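Importin subunit beta-1 (PDB 5OWU) carries proteins into the nucleus as the importin beta subunit, working with importin alpha, which recognises the classical nuclear localization signal of the cargo. Local coordinates at residues 292-297 against 359-364; 529-534 against 584-589; 756-761 against 780-785; 790-793 against 797-800; 820-825 against 856-861. All blocks are in the same frame, centred on the assembly; numbering follows the deposited sequence.

Following the chain from its N terminus, the five contacts come in series, each loop closing before the next opens, and none nests or crosses. Interaction 1 closes a loop of 61 residues and joins HEAT 7 to HEAT 8; interaction 2 does the same for HEAT 12 and HEAT 13 at the surface, about 40 Å away between centres. Interaction 3 links HEAT 17 to HEAT 18, interaction 4 closes a short connection within HEAT 18, and interaction 5 closes HEAT 19 at the C terminus. Interaction 3 touches both 4 and 5, which do not touch each other: Gln785 meets Leu792, and Phe780 packs on Phe821 and Tyr822. Interactions 1 and 2 stand apart.

Interaction 1. Residues 292-297 against 359-364; sequences TICEEE and AQNCGN
Asn361, on the last turn of helix 347-362, reaches across to Glu297 and Cys294 of helix 280-306 and carries the contact. Its CG stands anti to the backbone N (chi1 -176°), which sends the amide outward to the neighbouring helix. There ND2 donates to Glu297 OE1 over 3.1 Å with an N-H...O angle of 152°. The acceptor lies in the plane of the amide and offers its anti lone pair, the one away from OE2, while carboxylate and amide planes are turned 63° apart. The same ND2 sits 3.6 Å from Glu297 CB and 4.2 Å from Cys294 SG, and OD1 is 3.9 Å from Glu297 CB, so the amide passes across the base of the glutamate chain. With an alanine in place of Asn361, Glu297 OE1 would probably lose this donor and a gap would open beside Cys294. Further along, Gly363 leaves the helical conformation with positive phi, ending the helix just past the contact. Glu297 is fixed mainly from elsewhere: OE2 accepts from Tyr256 OH and from the backbone N of Phe317, which ties the carboxylate to the start of helix 317-332. That helix also supplies Ala318, which touches both Cys294 and Asn361, so the polar link joining HEAT 7 to HEAT 8 lies against the first turn of helix 317-332, with helix 238-255 packed on Thr292 and Ile293.

Interaction 2. Residues 529-534 against 584-589; sequences EYATDT and IRKSPS
Lys586 turns its CG anti to the backbone N (chi1 -171°) and then bends at chi2 and again at chi4, a course that delivers NZ to the backbone carbonyls of Glu529 and Ala531. The ammonium donates to Ala531 O over 2.8 Å, approaching at a C=O...N angle of 128° and tilted 20° from the carbonyl plane. A second bond, to Glu529 O at 3.5 Å, is weak; Glu529 contributes its carbonyl. Val528 O, just ahead of the segment, accepts from the same nitrogen. CE follows behind, 4.0 Å from Ala531 O, and the methyl of Ala531 points toward the lysine, with CB 4.0 Å from NZ. The lysine thus spans from the end of helix 563-586 in HEAT 13 to the end of helix 516-530 in HEAT 12, where Tyr530 O accepts from Tyr493 OH. Carbonyls at a helix C terminus lack the amide donors of a following turn and gather partial negative charge, so a lysine ammonium set among them is likely to be favoured electrostatically, linking HEAT 13 to HEAT 12.

Interaction 3. Residues 756-761 against 780-785; sequences DAYVGI and FQFIAQ
Tyr758 of helix 741-764 meets Phe782 of helix 776-788 with the edge of its ring, and this pair makes the contact. Along 756-761 it is Tyr758 that crosses to the other helix: CG lies anti to the carbonyl carbon (chi1 -71°), and its CE2 comes 3.7 Å from Phe782 CB, which lies at the tyrosine edge near the ring plane. CE2 also approaches Phe782 CG at 3.9 Å, and Tyr758 CD2 comes 4.1 Å from Phe782 CD2. The two planes stand at 82° with centroids 5.7 Å apart, an offset edge-to-face arrangement in which the tyrosine edge is directed to the phenylalanine face. The phenol oxygen takes no part in this pairing; Tyr758 OH bonds to Gln732 OE1, which anchors the far end of the ring. Leu751, Val754 and Leu755 of helix 741-764 pack round Phe782, and Leu805 of helix 796-812 touches Tyr758. The two segments run antiparallel, and their aromatic pair packs the last helix of HEAT 17 against the first of HEAT 18, as in an alpha-solenoid of stacked HEAT repeats.

Interaction 4. Residues 790-793 against 797-800; sequences PQLY and ATSR
Ser799 OG donates to the backbone carbonyl of Tyr793 over 2.7 Å, closing the short connection between helix 790-793 and helix 796-812 within HEAT 18, part of the alpha-solenoid of stacked helical repeats. The approach to Tyr793 O lies in the carbonyl plane on a lone pair, at a C=O...O angle of 115°. Next to it Thr798 packs on the preceding residue: its CB is 3.2 Å from Leu792 O, and its methyl CG2 meets Leu792 CD2 at 4.1 Å. That methyl stands anti to the backbone N of Thr798, which leaves OG1 anti to the carbonyl carbon (chi1 -58°) and turned to a water. The water accepts from Thr798 OG1 at 3.0 Å and donates to Gln791 O, a second, indirect bridge beside the serine bond. Replacing Ser799 by an alanine would probably leave Tyr793 O without this donor and take a partner from Tyr830 OH.

Farther out, Tyr830 OH of helix 825-836 bonds Ser799 OG and so helps place the hydroxyl. Arg833 makes a cation-pi contact with the Tyr793 ring, while Leu755 of helix 741-764 touches Thr798. The tyrosine ring also folds back over its own helix, with Pro790 CA 3.3 Å above one face and offset toward the rim.

Interaction 5. Residues 820-825 against 856-861; sequences QFYGQD and KRQLSL
Gln858 lays its aliphatic chain over one face of the Tyr822 ring, the tight part of the contact. CG stands 3.8 Å from the ring centroid and only 13° off the normal, a CH-pi contact, and CB reaches Tyr822 CG at 3.6 Å. With Gln858 CG anti to the carbonyl carbon (chi1 -78°), the methylenes lie over the ring; the bend at chi2 then swings the amide aside, its plane 41° from that of the ring. Both polar ends are held outside the pair: Gln858 NE2 donates to Phe813 O, and Tyr822 OH bonds to Ile806 O. The segments belong to HEAT 19, the last repeat of the solenoid, where the loop before helix 825-836 is pressed against the end of helix 842-860. Ile809 and Ala810 of helix 796-812 also pack on Tyr822, and Phe780 meets its ring edge-to-face.

On the exposed side the hold is thinner. Leu859 brings CD2 to 3.4 Å from Tyr822 O and 3.5 Å from Gly823 CA, touching backbone rather than side chain. Beyond it, Gln824 binds back within its own loop, NE2 donating to Phe821 O over 3.1 Å.

Interaction 1. Residues 292-297 against 359-364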
# COMPACT_ATOMS: atom_id res chain seq x y z
N THR A 292 4.89 -10.55 13.48
CA THR A 292 4.74 -11.39 12.29
C THR A 292 3.83 -12.57 12.58
O THR A 292 2.91 -12.86 11.79
CB THR A 292 6.11 -11.87 11.81
OG1 THR A 292 6.94 -10.75 11.48
CG2 THR A 292 5.97 -12.73 10.57
N ILE A 293 4.04 -13.25 13.71
CA ILE A 293 3.15 -14.35 14.08
C ILE A 293 1.70 -13.88 14.10
O ILE A 293 0.81 -14.51 13.50
CB ILE A 293 3.56 -14.94 15.44
CG1 ILE A 293 4.90 -15.67 15.30
CG2 ILE A 293 2.49 -15.89 15.96
CD1 ILE A 293 5.47 -16.17 16.62
N CYS A 294 1.42 -12.81 14.84
CA CYS A 294 0.04 -12.34 14.94
C CYS A 294 -0.54 -12.02 13.56
O CYS A 294 -1.68 -12.39 13.26
CB CYS A 294 -0.04 -11.10 15.84
SG CYS A 294 0.15 -11.47 17.58
N GLU A 295 0.23 -11.33 12.72
CA GLU A 295 -0.27 -10.98 11.39
C GLU A 295 -0.65 -12.23 10.60
O GLU A 295 -1.68 -12.24 9.91
CB GLU A 295 0.78 -10.18 10.62
CG GLU A 295 1.08 -8.82 11.24
CD GLU A 295 2.31 -8.18 10.64
OE1 GLU A 295 2.90 -8.77 9.71
OE2 GLU A 295 2.69 -7.08 11.10
N GLU A 296 0.17 -13.28 10.70
CA GLU A 296 -0.13 -14.49 9.94
C GLU A 296 -1.37 -15.18 10.49
O GLU A 296 -2.20 -15.67 9.72
CB GLU A 296 1.08 -15.44 9.97
CG GLU A 296 2.31 -14.95 9.22
CD GLU A 296 2.01 -14.52 7.78
OE1 GLU A 296 1.24 -15.21 7.07
OE2 GLU A 296 2.55 -13.47 7.35
N GLU A 297 -1.53 -15.21 11.81
CA GLU A 297 -2.70 -15.88 12.37
C GLU A 297 -3.98 -15.09 12.11
O GLU A 297 -5.05 -15.69 11.89
CB GLU A 297 -2.46 -16.14 13.86
CG GLU A 297 -1.28 -17.10 14.04
CD GLU A 297 -0.98 -17.49 15.48
OE1 GLU A 297 -1.37 -16.76 16.41
OE2 GLU A 297 -0.33 -18.53 15.67
N ALA A 359 -4.26 -8.14 20.58
CA ALA A 359 -5.66 -7.94 20.97
C ALA A 359 -6.61 -8.30 19.83
O ALA A 359 -7.66 -8.91 20.06
CB ALA A 359 -5.89 -6.50 21.42
N GLN A 360 -6.26 -7.92 18.60
CA GLN A 360 -7.11 -8.27 17.46
C GLN A 360 -7.13 -9.77 17.24
O GLN A 360 -8.17 -10.35 16.90
CB GLN A 360 -6.60 -7.55 16.20
CG GLN A 360 -6.79 -6.05 16.24
CD GLN A 360 -6.04 -5.33 15.13
OE1 GLN A 360 -4.90 -5.67 14.81
NE2 GLN A 360 -6.68 -4.33 14.54
N ASN A 361 -5.99 -10.43 17.43
CA ASN A 361 -5.88 -11.86 17.15
C ASN A 361 -6.50 -12.71 18.24
O ASN A 361 -7.03 -13.79 17.96
CB ASN A 361 -4.40 -12.21 16.97
CG ASN A 361 -4.18 -13.66 16.58
OD1 ASN A 361 -5.07 -14.32 16.06
ND2 ASN A 361 -2.97 -14.14 16.81
N CYS A 362 -6.48 -12.23 19.49
CA CYS A 362 -6.76 -13.07 20.65
C CYS A 362 -7.93 -12.58 21.50
O CYS A 362 -8.27 -13.25 22.48
CB CYS A 362 -5.51 -13.17 21.53
SG CYS A 362 -4.08 -13.82 20.64
N GLY A 363 -8.51 -11.43 21.19
CA GLY A 363 -9.74 -11.02 21.85
C GLY A 363 -9.60 -10.96 23.36
O GLY A 363 -8.63 -10.43 23.91
N ASN A 364 -10.61 -11.51 24.05
CA ASN A 364 -10.68 -11.42 25.51
C ASN A 364 -9.44 -11.96 26.21
O ASN A 364 -9.18 -11.59 27.36
CB ASN A 364 -11.92 -12.17 26.02
CG ASN A 364 -13.22 -11.51 25.61
OD1 ASN A 364 -13.24 -10.37 25.14
ND2 ASN A 364 -14.33 -12.23 25.80

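Interaction 2. Residues 529-534 against 584-589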
# COMPACT_ATOMS: atom_id res chain seq x y z
N GLU A 529 -20.17 16.34 6.82
CA GLU A 529 -20.69 15.20 6.09
C GLU A 529 -21.73 14.44 6.90
O GLU A 529 -22.65 13.85 6.33
CB GLU A 529 -19.53 14.32 5.65
CG GLU A 529 -18.68 15.02 4.57
CD GLU A 529 -17.40 14.30 4.20
OE1 GLU A 529 -16.86 13.56 5.05
OE2 GLU A 529 -16.93 14.48 3.05
N TYR A 530 -21.65 14.51 8.23
CA TYR A 530 -22.64 13.86 9.08
C TYR A 530 -23.71 14.80 9.60
O TYR A 530 -24.58 14.37 10.37
CB TYR A 530 -21.94 13.18 10.27
CG TYR A 530 -21.22 11.91 9.87
CD1 TYR A 530 -19.91 11.94 9.42
CD2 TYR A 530 -21.87 10.68 9.93
CE1 TYR A 530 -19.25 10.77 9.05
CE2 TYR A 530 -21.23 9.51 9.56
CZ TYR A 530 -19.92 9.56 9.13
OH TYR A 530 -19.29 8.40 8.77
N ALA A 531 -23.71 16.07 9.20
CA ALA A 531 -24.68 17.02 9.74
C ALA A 531 -26.09 16.62 9.33
O ALA A 531 -26.32 16.14 8.22
CB ALA A 531 -24.37 18.44 9.29
N THR A 532 -27.03 16.81 10.25
CA THR A 532 -28.45 16.58 10.01
C THR A 532 -29.18 17.91 10.02
O THR A 532 -28.62 18.95 10.39
CB THR A 532 -29.04 15.66 11.08
OG1 THR A 532 -28.91 16.29 12.36
CG2 THR A 532 -28.32 14.32 11.11
N ASP A 533 -30.46 17.87 9.64
CA ASP A 533 -31.23 19.11 9.61
C ASP A 533 -31.32 19.73 11.00
O ASP A 533 -31.34 20.96 11.13
CB ASP A 533 -32.62 18.85 9.04
CG ASP A 533 -32.59 18.57 7.54
OD1 ASP A 533 -31.75 19.17 6.83
OD2 ASP A 533 -33.41 17.76 7.07
N THR A 534 -31.32 18.90 12.05
CA THR A 534 -31.43 19.41 13.41
C THR A 534 -30.26 20.30 13.78
O THR A 534 -30.39 21.10 14.72
CB THR A 534 -31.53 18.24 14.40
OG1 THR A 534 -32.65 17.41 14.06
CG2 THR A 534 -31.72 18.75 15.83
N ILE A 584 -20.18 22.97 -0.02
CA ILE A 584 -20.94 23.25 -1.24
C ILE A 584 -21.76 22.03 -1.64
O ILE A 584 -22.95 22.12 -1.96
CB ILE A 584 -19.99 23.68 -2.37
CG1 ILE A 584 -19.42 25.07 -2.06
CG2 ILE A 584 -20.71 23.67 -3.74
CD1 ILE A 584 -18.19 25.43 -2.88
N ARG A 585 -21.13 20.85 -1.61
CA ARG A 585 -21.85 19.64 -2.00
C ARG A 585 -22.97 19.30 -1.01
O ARG A 585 -24.02 18.80 -1.42
CB ARG A 585 -20.89 18.47 -2.13
CG ARG A 585 -20.09 18.50 -3.41
CD ARG A 585 -19.64 17.11 -3.82
NE ARG A 585 -18.53 17.19 -4.77
CZ ARG A 585 -18.66 17.14 -6.09
NH1 ARG A 585 -19.86 17.01 -6.65
NH2 ARG A 585 -17.59 17.23 -6.86
N LYS A 586 -22.76 19.56 0.28
CA LYS A 586 -23.73 19.09 1.26
C LYS A 586 -25.03 19.88 1.21
O LYS A 586 -26.10 19.32 1.46
CB LYS A 586 -23.14 19.15 2.67
CG LYS A 586 -23.99 18.47 3.74
CD LYS A 586 -24.01 16.95 3.54
CE LYS A 586 -25.10 16.30 4.38
NZ LYS A 586 -24.88 16.49 5.83
N SER A 587 -24.97 21.17 0.91
CA SER A 587 -26.16 22.03 0.92
C SER A 587 -26.18 22.83 -0.36
O SER A 587 -25.81 24.02 -0.38
CB SER A 587 -26.17 22.94 2.15
OG SER A 587 -27.39 23.67 2.21
N PRO A 588 -26.62 22.23 -1.47
CA PRO A 588 -26.66 22.97 -2.74
C PRO A 588 -27.55 24.19 -2.68
O PRO A 588 -27.20 25.24 -3.24
CB PRO A 588 -27.18 21.93 -3.74
CG PRO A 588 -26.95 20.60 -3.09
CD PRO A 588 -27.10 20.84 -1.63
N SER A 589 -28.71 24.09 -2.02
CA SER A 589 -29.65 25.20 -1.97
C SER A 589 -29.01 26.46 -1.40
O SER A 589 -29.29 27.57 -1.85
CB SER A 589 -30.87 24.80 -1.13
OG SER A 589 -30.49 24.44 0.18

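Interaction 3. Residues 756-761 against 780-785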
# COMPACT_ATOMS: atom_id res chain seq x y z
N ASP A 756 -17.11 0.97 -14.37
CA ASP A 756 -17.83 2.24 -14.49
C ASP A 756 -18.27 2.49 -15.93
O ASP A 756 -19.43 2.84 -16.21
CB ASP A 756 -16.95 3.41 -14.03
CG ASP A 756 -16.77 3.47 -12.53
OD1 ASP A 756 -17.57 2.87 -11.79
OD2 ASP A 756 -15.81 4.15 -12.09
N ALA A 757 -17.34 2.33 -16.87
CA ALA A 757 -17.63 2.60 -18.27
C ALA A 757 -18.80 1.75 -18.75
O ALA A 757 -19.74 2.27 -19.38
CB ALA A 757 -16.39 2.34 -19.13
N TYR A 758 -18.77 0.45 -18.46
CA TYR A 758 -19.82 -0.44 -18.95
C TYR A 758 -21.16 -0.13 -18.30
O TYR A 758 -22.21 -0.24 -18.95
CB TYR A 758 -19.44 -1.91 -18.72
CG TYR A 758 -18.32 -2.44 -19.59
CD1 TYR A 758 -18.01 -1.84 -20.82
CD2 TYR A 758 -17.56 -3.54 -19.20
CE1 TYR A 758 -16.99 -2.32 -21.61
CE2 TYR A 758 -16.53 -4.02 -19.99
CZ TYR A 758 -16.26 -3.41 -21.19
OH TYR A 758 -15.24 -3.89 -21.98
N VAL A 759 -21.15 0.22 -17.01
CA VAL A 759 -22.40 0.59 -16.35
C VAL A 759 -23.02 1.80 -17.04
O VAL A 759 -24.22 1.81 -17.37
CB VAL A 759 -22.16 0.86 -14.85
CG1 VAL A 759 -23.37 1.54 -14.19
CG2 VAL A 759 -21.84 -0.42 -14.14
N GLY A 760 -22.21 2.83 -17.26
CA GLY A 760 -22.73 4.03 -17.90
C GLY A 760 -23.22 3.77 -19.31
O GLY A 760 -24.23 4.32 -19.75
N ILE A 761 -22.50 2.92 -20.05
CA ILE A 761 -22.86 2.64 -21.44
C ILE A 761 -24.16 1.86 -21.50
O ILE A 761 -25.06 2.18 -22.29
CB ILE A 761 -21.71 1.89 -22.14
CG1 ILE A 761 -20.59 2.88 -22.47
CG2 ILE A 761 -22.18 1.20 -23.41
CD1 ILE A 761 -19.29 2.22 -22.90
N PHE A 780 -19.29 -9.61 -20.74
CA PHE A 780 -19.35 -10.79 -19.90
C PHE A 780 -17.96 -11.31 -19.56
O PHE A 780 -17.75 -11.81 -18.45
CB PHE A 780 -20.20 -11.87 -20.57
CG PHE A 780 -21.61 -11.90 -20.08
CD1 PHE A 780 -21.95 -12.67 -18.99
CD2 PHE A 780 -22.59 -11.12 -20.68
CE1 PHE A 780 -23.25 -12.69 -18.52
CE2 PHE A 780 -23.88 -11.14 -20.22
CZ PHE A 780 -24.21 -11.92 -19.13
N GLN A 781 -17.00 -11.19 -20.48
CA GLN A 781 -15.62 -11.52 -20.15
C GLN A 781 -15.12 -10.66 -18.99
O GLN A 781 -14.51 -11.16 -18.04
CB GLN A 781 -14.71 -11.34 -21.37
CG GLN A 781 -14.99 -12.30 -22.52
CD GLN A 781 -14.23 -11.93 -23.78
OE1 GLN A 781 -13.22 -11.22 -23.73
NE2 GLN A 781 -14.71 -12.40 -24.93
N PHE A 782 -15.39 -9.35 -19.06
CA PHE A 782 -15.01 -8.51 -17.93
C PHE A 782 -15.68 -8.99 -16.64
O PHE A 782 -15.03 -9.10 -15.59
CB PHE A 782 -15.38 -7.05 -18.19
CG PHE A 782 -15.14 -6.17 -17.00
CD1 PHE A 782 -13.86 -5.73 -16.70
CD2 PHE A 782 -16.18 -5.84 -16.16
CE1 PHE A 782 -13.63 -4.94 -15.59
CE2 PHE A 782 -15.96 -5.05 -15.05
CZ PHE A 782 -14.68 -4.60 -14.77
N ILE A 783 -16.98 -9.26 -16.69
CA ILE A 783 -17.70 -9.66 -15.49
C ILE A 783 -17.08 -10.92 -14.91
O ILE A 783 -16.92 -11.06 -13.69
CB ILE A 783 -19.20 -9.83 -15.79
CG1 ILE A 783 -19.79 -8.48 -16.24
CG2 ILE A 783 -19.93 -10.35 -14.56
CD1 ILE A 783 -21.28 -8.51 -16.59
N ALA A 784 -16.70 -11.86 -15.78
CA ALA A 784 -16.00 -13.05 -15.31
C ALA A 784 -14.72 -12.67 -14.57
O ALA A 784 -14.41 -13.25 -13.51
CB ALA A 784 -15.68 -13.97 -16.49
N GLN A 785 -13.98 -11.69 -15.09
CA GLN A 785 -12.82 -11.21 -14.34
C GLN A 785 -13.23 -10.74 -12.95
O GLN A 785 -12.52 -10.99 -11.97
CB GLN A 785 -12.12 -10.08 -15.09
CG GLN A 785 -11.58 -10.48 -16.45
CD GLN A 785 -10.71 -9.40 -17.04
OE1 GLN A 785 -9.79 -8.91 -16.39
NE2 GLN A 785 -10.99 -9.03 -18.27

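Interaction 4. Residues 790-793 against 797-800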
# COMPACT_ATOMS: atom_id res chain seq x y z
N PRO A 790 -10.85 -11.76 -5.96
CA PRO A 790 -11.49 -11.22 -4.75
C PRO A 790 -11.32 -9.72 -4.57
O PRO A 790 -12.19 -9.07 -3.98
CB PRO A 790 -10.80 -12.00 -3.62
CG PRO A 790 -10.24 -13.21 -4.26
CD PRO A 790 -9.86 -12.80 -5.64
N GLN A 791 -10.20 -9.15 -5.03
CA GLN A 791 -10.04 -7.71 -4.94
C GLN A 791 -11.17 -6.97 -5.63
O GLN A 791 -11.41 -5.79 -5.33
CB GLN A 791 -8.68 -7.31 -5.52
CG GLN A 791 -7.50 -7.97 -4.84
CD GLN A 791 -6.17 -7.47 -5.38
OE1 GLN A 791 -5.48 -6.68 -4.73
NE2 GLN A 791 -5.81 -7.94 -6.57
N LEU A 792 -11.87 -7.64 -6.55
CA LEU A 792 -13.05 -7.07 -7.20
C LEU A 792 -14.35 -7.52 -6.53
O LEU A 792 -15.10 -6.69 -6.01
CB LEU A 792 -13.05 -7.45 -8.69
CG LEU A 792 -11.98 -6.75 -9.54
CD1 LEU A 792 -11.85 -7.40 -10.92
CD2 LEU A 792 -12.30 -5.27 -9.68
N TYR A 793 -14.62 -8.83 -6.51
CA TYR A 793 -15.96 -9.25 -6.08
C TYR A 793 -16.18 -9.06 -4.59
O TYR A 793 -17.32 -8.89 -4.17
CB TYR A 793 -16.24 -10.70 -6.50
CG TYR A 793 -15.48 -11.79 -5.78
CD1 TYR A 793 -15.84 -12.21 -4.50
CD2 TYR A 793 -14.42 -12.45 -6.41
CE1 TYR A 793 -15.14 -13.22 -3.86
CE2 TYR A 793 -13.73 -13.47 -5.78
CZ TYR A 793 -14.09 -13.85 -4.50
OH TYR A 793 -13.41 -14.86 -3.87
N ALA A 797 -19.67 -2.64 -3.64
CA ALA A 797 -20.11 -1.81 -4.75
C ALA A 797 -19.74 -2.43 -6.09
O ALA A 797 -20.52 -2.35 -7.06
CB ALA A 797 -19.52 -0.40 -4.64
N THR A 798 -18.55 -3.03 -6.18
CA THR A 798 -18.13 -3.69 -7.41
C THR A 798 -19.07 -4.83 -7.77
O THR A 798 -19.54 -4.94 -8.91
CB THR A 798 -16.69 -4.19 -7.27
OG1 THR A 798 -15.83 -3.08 -6.96
CG2 THR A 798 -16.21 -4.86 -8.56
N SER A 799 -19.36 -5.70 -6.80
CA SER A 799 -20.26 -6.82 -7.07
C SER A 799 -21.67 -6.34 -7.38
O SER A 799 -22.35 -6.91 -8.23
CB SER A 799 -20.26 -7.80 -5.90
OG SER A 799 -19.27 -8.79 -6.08
N ARG A 800 -22.13 -5.29 -6.69
CA ARG A 800 -23.45 -4.76 -6.98
C ARG A 800 -23.53 -4.27 -8.42
O ARG A 800 -24.49 -4.56 -9.14
CB ARG A 800 -23.81 -3.62 -6.02
CG ARG A 800 -25.21 -3.06 -6.27
CD ARG A 800 -25.69 -2.16 -5.14
NE ARG A 800 -24.84 -0.99 -4.95
CZ ARG A 800 -24.10 -0.73 -3.87
NH1 ARG A 800 -24.09 -1.57 -2.84
NH2 ARG A 800 -23.37 0.37 -3.82
O HOH W 1 -12.91 -3.65 -6.71

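Interaction 5. Residues 820-825 against 856-861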
# COMPACT_ATOMS: atom_id res chain seq x y z
N GLN A 820 -27.19 -17.56 -24.58
CA GLN A 820 -26.05 -18.45 -24.47
C GLN A 820 -25.11 -18.08 -23.32
O GLN A 820 -24.30 -18.91 -22.90
CB GLN A 820 -25.26 -18.47 -25.78
CG GLN A 820 -24.71 -17.11 -26.22
CD GLN A 820 -25.68 -16.32 -27.08
OE1 GLN A 820 -26.87 -16.64 -27.15
NE2 GLN A 820 -25.18 -15.28 -27.73
N PHE A 821 -25.15 -16.83 -22.84
CA PHE A 821 -24.30 -16.44 -21.72
C PHE A 821 -24.90 -16.78 -20.36
O PHE A 821 -24.17 -16.83 -19.37
CB PHE A 821 -24.03 -14.93 -21.76
CG PHE A 821 -23.36 -14.48 -23.02
CD1 PHE A 821 -22.00 -14.66 -23.20
CD2 PHE A 821 -24.10 -13.88 -24.03
CE1 PHE A 821 -21.39 -14.25 -24.37
CE2 PHE A 821 -23.50 -13.47 -25.20
CZ PHE A 821 -22.14 -13.65 -25.38
N TYR A 822 -26.21 -17.03 -20.29
CA TYR A 822 -26.90 -17.13 -19.01
C TYR A 822 -27.05 -18.56 -18.51
O TYR A 822 -27.74 -18.77 -17.50
CB TYR A 822 -28.27 -16.45 -19.12
CG TYR A 822 -28.11 -14.95 -19.21
CD1 TYR A 822 -27.87 -14.33 -20.42
CD2 TYR A 822 -28.16 -14.16 -18.06
CE1 TYR A 822 -27.70 -12.96 -20.50
CE2 TYR A 822 -27.99 -12.79 -18.14
CZ TYR A 822 -27.76 -12.20 -19.35
OH TYR A 822 -27.60 -10.83 -19.43
N GLY A 823 -26.43 -19.54 -19.16
CA GLY A 823 -26.38 -20.90 -18.67
C GLY A 823 -25.04 -21.29 -18.08
O GLY A 823 -24.84 -22.48 -17.78
N GLN A 824 -24.12 -20.35 -17.90
CA GLN A 824 -22.78 -20.68 -17.45
C GLN A 824 -22.75 -20.87 -15.94
O GLN A 824 -23.32 -20.08 -15.19
CB GLN A 824 -21.81 -19.57 -17.86
CG GLN A 824 -21.86 -19.22 -19.33
CD GLN A 824 -20.78 -18.25 -19.72
OE1 GLN A 824 -19.60 -18.58 -19.70
NE2 GLN A 824 -21.18 -17.03 -20.05
N ASP A 825 -22.08 -21.94 -15.50
CA ASP A 825 -21.96 -22.20 -14.07
C ASP A 825 -21.40 -20.99 -13.34
O ASP A 825 -21.85 -20.66 -12.24
CB ASP A 825 -21.07 -23.41 -13.82
CG ASP A 825 -21.78 -24.74 -14.05
OD1 ASP A 825 -23.03 -24.76 -14.04
OD2 ASP A 825 -21.09 -25.75 -14.24
N LYS A 856 -32.66 -16.54 -15.05
CA LYS A 856 -33.58 -17.66 -15.20
C LYS A 856 -34.52 -17.45 -16.38
O LYS A 856 -34.78 -18.38 -17.16
CB LYS A 856 -34.38 -17.88 -13.92
CG LYS A 856 -33.55 -18.39 -12.76
CD LYS A 856 -34.40 -18.56 -11.51
CE LYS A 856 -33.96 -19.76 -10.70
NZ LYS A 856 -34.22 -21.05 -11.41
N ARG A 857 -35.04 -16.23 -16.54
CA ARG A 857 -35.87 -15.94 -17.70
C ARG A 857 -35.09 -16.14 -18.99
O ARG A 857 -35.64 -16.62 -19.99
CB ARG A 857 -36.43 -14.52 -17.62
CG ARG A 857 -37.10 -14.07 -18.91
CD ARG A 857 -38.03 -12.89 -18.70
NE ARG A 857 -39.40 -13.32 -18.42
CZ ARG A 857 -40.22 -13.86 -19.32
NH1 ARG A 857 -39.80 -14.06 -20.56
NH2 ARG A 857 -41.45 -14.21 -18.97
N GLN A 858 -33.80 -15.80 -18.99
CA GLN A 858 -32.98 -16.00 -20.19
C GLN A 858 -32.86 -17.48 -20.51
O GLN A 858 -32.92 -17.87 -21.68
CB GLN A 858 -31.60 -15.38 -20.00
CG GLN A 858 -31.56 -13.87 -20.18
CD GLN A 858 -31.80 -13.44 -21.62
OE1 GLN A 858 -31.33 -14.07 -22.56
NE2 GLN A 858 -32.54 -12.35 -21.79
N LEU A 859 -32.68 -18.32 -19.49
CA LEU A 859 -32.66 -19.76 -19.74
C LEU A 859 -34.00 -20.26 -20.24
O LEU A 859 -34.06 -21.23 -21.00
CB LEU A 859 -32.25 -20.51 -18.47
CG LEU A 859 -30.77 -20.54 -18.08
CD1 LEU A 859 -30.53 -21.69 -17.10
CD2 LEU A 859 -29.86 -20.68 -19.29
N SER A 860 -35.10 -19.62 -19.82
CA SER A 860 -36.41 -20.03 -20.32
C SER A 860 -36.51 -19.87 -21.83
O SER A 860 -37.17 -20.68 -22.50
CB SER A 860 -37.51 -19.23 -19.63
OG SER A 860 -38.72 -19.31 -20.36
N LEU A 861 -35.88 -18.85 -22.39
CA LEU A 861 -35.97 -18.58 -23.83
C LEU A 861 -35.27 -19.67 -24.63
O LEU A 861 -35.92 -20.56 -25.18
CB LEU A 861 -35.37 -17.21 -24.16
CG LEU A 861 -35.73 -16.06 -23.22
CD1 LEU A 861 -35.24 -14.73 -23.78
CD2 LEU A 861 -37.23 -16.00 -22.96